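Local coordinates for LS-24 (Lathyrus sativus, PDB 3LP9), which probably binds hemin as a monomer and spermine as a dimer, and may act in the response to oxidative stress and in polyamine biosynthesis, at residues P44-V47 with R48-F51; K52-Q56 with T57-S61. All blocks are in the same frame, centred on the assembly; numbering follows the deposited sequence.

Interaction 1. Residues P44-V47 with R48-F51; sequences PTPV and RDGF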
ATOM      1  N   PRO A  44       3.108  -2.190  24.805  1.00 17.44           N
ATOM      2  CA  PRO A  44       3.314  -2.063  23.344  1.00 17.25           C
ATOM      3  C   PRO A  44       3.099  -3.395  22.653  1.00 17.20           C
ATOM      4  O   PRO A  44       3.528  -4.420  23.158  1.00 18.25           O
ATOM      5  CB  PRO A  44       4.768  -1.618  23.221  1.00 16.47           C
ATOM      6  CG  PRO A  44       4.983  -0.854  24.486  1.00 17.00           C
ATOM      7  CD  PRO A  44       4.294  -1.732  25.552  1.00 17.91           C
ATOM      8  N   THR A  45       2.386  -3.404  21.533  1.00 17.87           N
ATOM      9  CA  THR A  45       2.238  -4.637  20.788  1.00 17.39           C
ATOM     10  C   THR A  45       1.977  -4.295  19.329  1.00 16.90           C
ATOM     11  O   THR A  45       1.347  -3.269  19.024  1.00 16.59           O
ATOM     12  CB  THR A  45       1.177  -5.553  21.475  1.00 17.50           C
ATOM     13  OG1 THR A  45       0.596  -6.462  20.540  1.00 18.24           O
ATOM     14  CG2 THR A  45       0.089  -4.731  22.018  1.00 19.37           C
ATOM     15  N   PRO A  46       2.470  -5.155  18.411  1.00 16.91           N
ATOM     16  CA  PRO A  46       2.236  -4.978  16.950  1.00 16.50           C
ATOM     17  C   PRO A  46       0.802  -4.743  16.543  1.00 17.02           C
ATOM     18  O   PRO A  46      -0.135  -5.361  17.034  1.00 17.19           O
ATOM     19  CB  PRO A  46       2.770  -6.257  16.340  1.00 16.08           C
ATOM     20  CG  PRO A  46       3.829  -6.694  17.332  1.00 17.08           C
ATOM     21  CD  PRO A  46       3.267  -6.368  18.692  1.00 15.89           C
ATOM     22  N   VAL A  47       0.657  -3.797  15.632  1.00 17.55           N
ATOM     23  CA  VAL A  47      -0.616  -3.520  15.001  1.00 18.13           C
ATOM     24  C   VAL A  47      -1.175  -4.788  14.348  1.00 18.06           C
ATOM     25  O   VAL A  47      -2.419  -4.955  14.284  1.00 18.10           O
ATOM     26  CB  VAL A  47      -0.421  -2.419  13.926  1.00 17.96           C
ATOM     27  CG1 VAL A  47      -1.745  -2.011  13.326  1.00 18.30           C
ATOM     28  CG2 VAL A  47       0.335  -1.210  14.599  1.00 18.87           C
ATOM     29  N   ARG A  48      -0.270  -5.670  13.893  1.00 17.25           N
ATOM     30  CA  ARG A  48      -0.704  -6.803  13.064  1.00 16.81           C
ATOM     31  C   ARG A  48      -1.344  -7.831  13.991  1.00 16.83           C
ATOM     32  O   ARG A  48      -2.183  -8.613  13.557  1.00 16.21           O
ATOM     33  CB  ARG A  48       0.469  -7.439  12.308  1.00 16.40           C
ATOM     34  CG  ARG A  48       1.461  -8.124  13.244  1.00 16.93           C
ATOM     35  CD  ARG A  48       2.700  -8.534  12.567  1.00 16.60           C
ATOM     36  NE  ARG A  48       3.319  -7.371  11.967  1.00 17.32           N
ATOM     37  CZ  ARG A  48       4.458  -6.817  12.373  1.00 18.23           C
ATOM     38  NH1 ARG A  48       5.134  -7.355  13.397  1.00 17.28           N
ATOM     39  NH2 ARG A  48       4.910  -5.723  11.753  1.00 16.21           N
ATOM     40  N   ASP A  49      -0.939  -7.782  15.276  1.00 17.57           N
ATOM     41  CA  ASP A  49      -1.368  -8.742  16.342  1.00 17.22           C
ATOM     42  C   ASP A  49      -2.574  -8.158  17.067  1.00 17.40           C
ATOM     43  O   ASP A  49      -3.549  -8.883  17.347  1.00 17.66           O
ATOM     44  CB  ASP A  49      -0.261  -9.038  17.362  1.00 16.28           C
ATOM     45  CG  ASP A  49       0.915  -9.749  16.758  1.00 15.11           C
ATOM     46  OD1 ASP A  49       0.750 -10.509  15.793  1.00 16.00           O
ATOM     47  OD2 ASP A  49       2.025  -9.569  17.256  1.00 15.85           O
ATOM     48  N   GLY A  50      -2.525  -6.852  17.327  1.00 16.76           N
ATOM     49  CA  GLY A  50      -3.604  -6.180  18.014  1.00 16.73           C
ATOM     50  C   GLY A  50      -4.891  -6.011  17.258  1.00 16.56           C
ATOM     51  O   GLY A  50      -5.968  -6.152  17.825  1.00 16.61           O
ATOM     52  N   PHE A  51      -4.757  -5.617  15.993  1.00 16.97           N
ATOM     53  CA  PHE A  51      -5.877  -5.365  15.063  1.00 16.66           C
ATOM     54  C   PHE A  51      -5.759  -6.356  13.919  1.00 16.81           C
ATOM     55  O   PHE A  51      -5.268  -6.005  12.848  1.00 17.06           O
ATOM     56  CB  PHE A  51      -5.807  -3.935  14.480  1.00 15.95           C
ATOM     57  CG  PHE A  51      -5.890  -2.860  15.500  1.00 15.08           C
ATOM     58  CD1 PHE A  51      -7.098  -2.352  15.913  1.00 17.42           C
ATOM     59  CD2 PHE A  51      -4.746  -2.336  16.054  1.00 16.07           C
ATOM     60  CE1 PHE A  51      -7.149  -1.334  16.882  1.00 15.16           C
ATOM     61  CE2 PHE A  51      -4.791  -1.342  16.992  1.00 16.93           C
ATOM     62  CZ  PHE A  51      -6.018  -0.837  17.405  1.00 15.21           C
TER

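Interaction 2. Residues K52-Q56 with T57-S61; sequences KSLNQ and TIFGS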
ATOM      1  N   LYS A  52      -6.171  -7.600  14.140  1.00 16.92           N
ATOM      2  CA  LYS A  52      -5.945  -8.641  13.156  1.00 16.85           C
ATOM      3  C   LYS A  52      -6.454  -8.376  11.747  1.00 16.17           C
ATOM      4  O   LYS A  52      -5.928  -8.964  10.828  1.00 15.66           O
ATOM      5  CB  LYS A  52      -6.431 -10.005  13.670  1.00 17.62           C
ATOM      6  CG  LYS A  52      -5.277 -10.756  14.346  1.00 19.26           C
ATOM      7  CD  LYS A  52      -5.736 -11.762  15.398  1.00 21.84           C
ATOM      8  CE  LYS A  52      -4.865 -11.609  16.671  1.00 20.71           C
ATOM      9  NZ  LYS A  52      -5.778 -11.291  17.816  1.00 20.91           N
ATOM     10  N   SER A  53      -7.507  -7.549  11.588  1.00 16.36           N
ATOM     11  CA  SER A  53      -7.981  -7.155  10.277  1.00 15.52           C
ATOM     12  C   SER A  53      -6.894  -6.398   9.455  1.00 16.18           C
ATOM     13  O   SER A  53      -6.991  -6.298   8.228  1.00 16.25           O
ATOM     14  CB  SER A  53      -9.274  -6.338  10.389  1.00 16.20           C
ATOM     15  OG  SER A  53      -9.097  -4.955  10.638  1.00 14.73           O
ATOM     16  N   LEU A  54      -5.857  -5.880  10.147  1.00 15.99           N
ATOM     17  CA  LEU A  54      -4.780  -5.088   9.533  1.00 15.39           C
ATOM     18  C   LEU A  54      -3.523  -5.917   9.280  1.00 15.43           C
ATOM     19  O   LEU A  54      -2.677  -5.520   8.525  1.00 15.22           O
ATOM     20  CB  LEU A  54      -4.464  -3.902  10.441  1.00 15.23           C
ATOM     21  CG  LEU A  54      -5.104  -2.551  10.168  1.00 14.57           C
ATOM     22  CD1 LEU A  54      -6.502  -2.662   9.630  1.00 14.29           C
ATOM     23  CD2 LEU A  54      -5.104  -1.696  11.402  1.00 13.53           C
ATOM     24  N   ASN A  55      -3.437  -7.077   9.919  1.00 15.78           N
ATOM     25  CA  ASN A  55      -2.333  -8.009   9.827  1.00 15.80           C
ATOM     26  C   ASN A  55      -1.709  -8.191   8.428  1.00 16.55           C
ATOM     27  O   ASN A  55      -0.531  -7.837   8.213  1.00 17.26           O
ATOM     28  CB  ASN A  55      -2.782  -9.333  10.433  1.00 16.09           C
ATOM     29  CG  ASN A  55      -1.886 -10.506  10.050  1.00 17.38           C
ATOM     30  OD1 ASN A  55      -0.705 -10.564  10.364  1.00 17.07           O
ATOM     31  ND2 ASN A  55      -2.474 -11.451   9.317  1.00 20.12           N
ATOM     32  N   GLN A  56      -2.459  -8.715   7.464  1.00 15.63           N
ATOM     33  CA  GLN A  56      -1.912  -8.796   6.110  1.00 15.91           C
ATOM     34  C   GLN A  56      -2.299  -7.614   5.215  1.00 15.71           C
ATOM     35  O   GLN A  56      -2.936  -7.768   4.211  1.00 15.88           O
ATOM     36  CB  GLN A  56      -2.237 -10.159   5.479  1.00 15.25           C
ATOM     37  CG  GLN A  56      -1.696 -11.332   6.331  1.00 15.39           C
ATOM     38  CD  GLN A  56      -1.867 -12.635   5.644  1.00 14.28           C
ATOM     39  OE1 GLN A  56      -2.972 -13.125   5.511  1.00 15.63           O
ATOM     40  NE2 GLN A  56      -0.801 -13.149   5.104  1.00 14.29           N
ATOM     41  N   THR A  57      -1.891  -6.414   5.628  1.00 16.35           N
ATOM     42  CA  THR A  57      -2.073  -5.177   4.871  1.00 15.99           C
ATOM     43  C   THR A  57      -0.828  -4.320   5.113  1.00 15.77           C
ATOM     44  O   THR A  57      -0.005  -4.714   5.937  1.00 15.79           O
ATOM     45  CB  THR A  57      -3.351  -4.422   5.311  1.00 15.67           C
ATOM     46  OG1 THR A  57      -3.132  -3.901   6.625  1.00 16.15           O
ATOM     47  CG2 THR A  57      -4.553  -5.329   5.293  1.00 15.00           C
ATOM     48  N   ILE A  58      -0.659  -3.208   4.378  1.00 14.98           N
ATOM     49  CA  ILE A  58       0.449  -2.285   4.599  1.00 15.03           C
ATOM     50  C   ILE A  58       0.564  -1.776   6.060  1.00 15.34           C
ATOM     51  O   ILE A  58       1.687  -1.667   6.590  1.00 14.85           O
ATOM     52  CB  ILE A  58       0.442  -1.092   3.606  1.00 15.43           C
ATOM     53  CG1 ILE A  58      -0.872  -0.278   3.693  1.00 14.75           C
ATOM     54  CG2 ILE A  58       0.633  -1.590   2.152  1.00 15.19           C
ATOM     55  CD1 ILE A  58      -0.875   0.916   2.818  1.00 14.93           C
ATOM     56  N   PHE A  59      -0.582  -1.514   6.702  1.00 14.91           N
ATOM     57  CA  PHE A  59      -0.697  -1.052   8.124  1.00 14.95           C
ATOM     58  C   PHE A  59      -0.208  -2.064   9.092  1.00 15.79           C
ATOM     59  O   PHE A  59       0.353  -1.700  10.119  1.00 16.02           O
ATOM     60  CB  PHE A  59      -2.117  -0.749   8.470  1.00 15.13           C
ATOM     61  CG  PHE A  59      -2.764   0.242   7.518  1.00 15.17           C
ATOM     62  CD1 PHE A  59      -2.292   1.548   7.445  1.00 12.45           C
ATOM     63  CD2 PHE A  59      -3.814  -0.173   6.654  1.00 16.11           C
ATOM     64  CE1 PHE A  59      -2.822   2.448   6.584  1.00 15.37           C
ATOM     65  CE2 PHE A  59      -4.445   0.759   5.762  1.00 16.11           C
ATOM     66  CZ  PHE A  59      -3.949   2.092   5.727  1.00 16.34           C
ATOM     67  N   GLY A  60      -0.382  -3.350   8.753  1.00 16.36           N
ATOM     68  CA  GLY A  60       0.081  -4.425   9.601  1.00 16.42           C
ATOM     69  C   GLY A  60       1.548  -4.705   9.385  1.00 16.45           C
ATOM     70  O   GLY A  60       2.242  -5.153  10.305  1.00 17.11           O
ATOM     71  N   SER A  61       2.034  -4.488   8.165  1.00 16.47           N
ATOM     72  CA  SER A  61       3.477  -4.605   7.865  1.00 15.63           C
ATOM     73  C   SER A  61       4.340  -3.444   8.456  1.00 16.06           C
ATOM     74  O   SER A  61       5.404  -3.676   9.013  1.00 15.78           O
ATOM     75  CB  SER A  61       3.719  -4.681   6.370  1.00 14.87           C
ATOM     76  OG  SER A  61       3.039  -5.731   5.761  1.00 14.83           O
TER

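Interaction 1. Residues P44-V47 with R48-F51
P46 meets R48, D49 and G50 where the outer strand 43-46 of a hemopexin blade, one of four in this propeller, runs straight into the short helix 47-50. P46 sits at the N-cap position, and its ring and its carbonyl both serve the first turn. R48 comes first: CG lies between its backbone N and carbonyl carbon (chi1 67°), which starts the chain back along the proline, and its CG is 3.8 Å from CB of P46. A bend at chi3 then packs one face of the guanidinium against that same CB, with NH1 of R48 3.9 Å from CB of P46. The far end of the arginine is fixed elsewhere, NH2 in a salt bridge to D24 and NE on the carbonyl of G60. D49 reaches the ring with its carboxylate: OD2 is 3.4 Å from CG of P46, and CB of D49 passes near the hydroxyl of T45. N of D49 also donates to O of P46, a bent bond of 3.1 Å whose donor stands well above the carbonyl plane. The amide of G50 uses the same oxygen far more directly, N to O of P46 being 2.8 Å with an N-H...O angle of 163°. Two donors thus grip the proline carbonyl, and the helix opens on it. N of F51, just past the helix, donates to O of V47, four residues back, as N of G50 does to O of P46. The F51 ring, which also meets Y26, brings its edge near that V47 oxygen, in the ring plane, while CD2 of F51 packs 4.1 Å from CG1 of V47.

Interaction 2. Residues K52-Q56 with T57-S61
T57 turns its hydroxyl back on the preceding loop and donates it to the carbonyl of L54, a short bond with OG1 of T57 2.5 Å from O of L54. Its torsion (chi1 70°) puts OG1 between the backbone N and the carbonyl carbon, while CG2 swings toward the peptide of Q56. The donor is tilted 21° from the L54 carbonyl plane. A weak backbone bond from N of T57 to O of N55 closes the same turn. The side chain of L54 crosses F59 at a slant: its CG rests 3.9 Å from CB of F59, and the ring leads off toward I77 and Y79 of the next blade. CG1 of I58 sits over the centre of one F59 ring face, 4.1 Å above its plane. G60 brings its CA to O of L54, 3.2 Å away, a C-H...O contact on the other side of the carbonyl plane from the T57 hydroxyl. Q56 turns outward, its NE2 held by the carbonyl of I97 of the second subunit, and OG of S61 hydrogen-bonds to O of P101 there. With T57 at its N-cap position, helix 58-62 starts here, connecting the first blade of a hemopexin propeller to its second.

From the N terminus, the chain leaves the outer strand 43-46 of the first blade, and 44-51 winds into the turn of helix 47-50 that closes interaction 1. The loop after that helix folds back at 52-57, and interaction 2 closes it against the start of helix 58-62, ahead of the innermost strand 66-69 of the next blade. The two contacts follow in series, neither enclosing the other, with centres about 9 Å apart. They also touch: the carbonyl of R48 packs on CB of N55, and CG1 of V47 lies against the carbonyl of F59. Together they join two neighbouring blades, and interaction 2 extends the connection to the dimer partner.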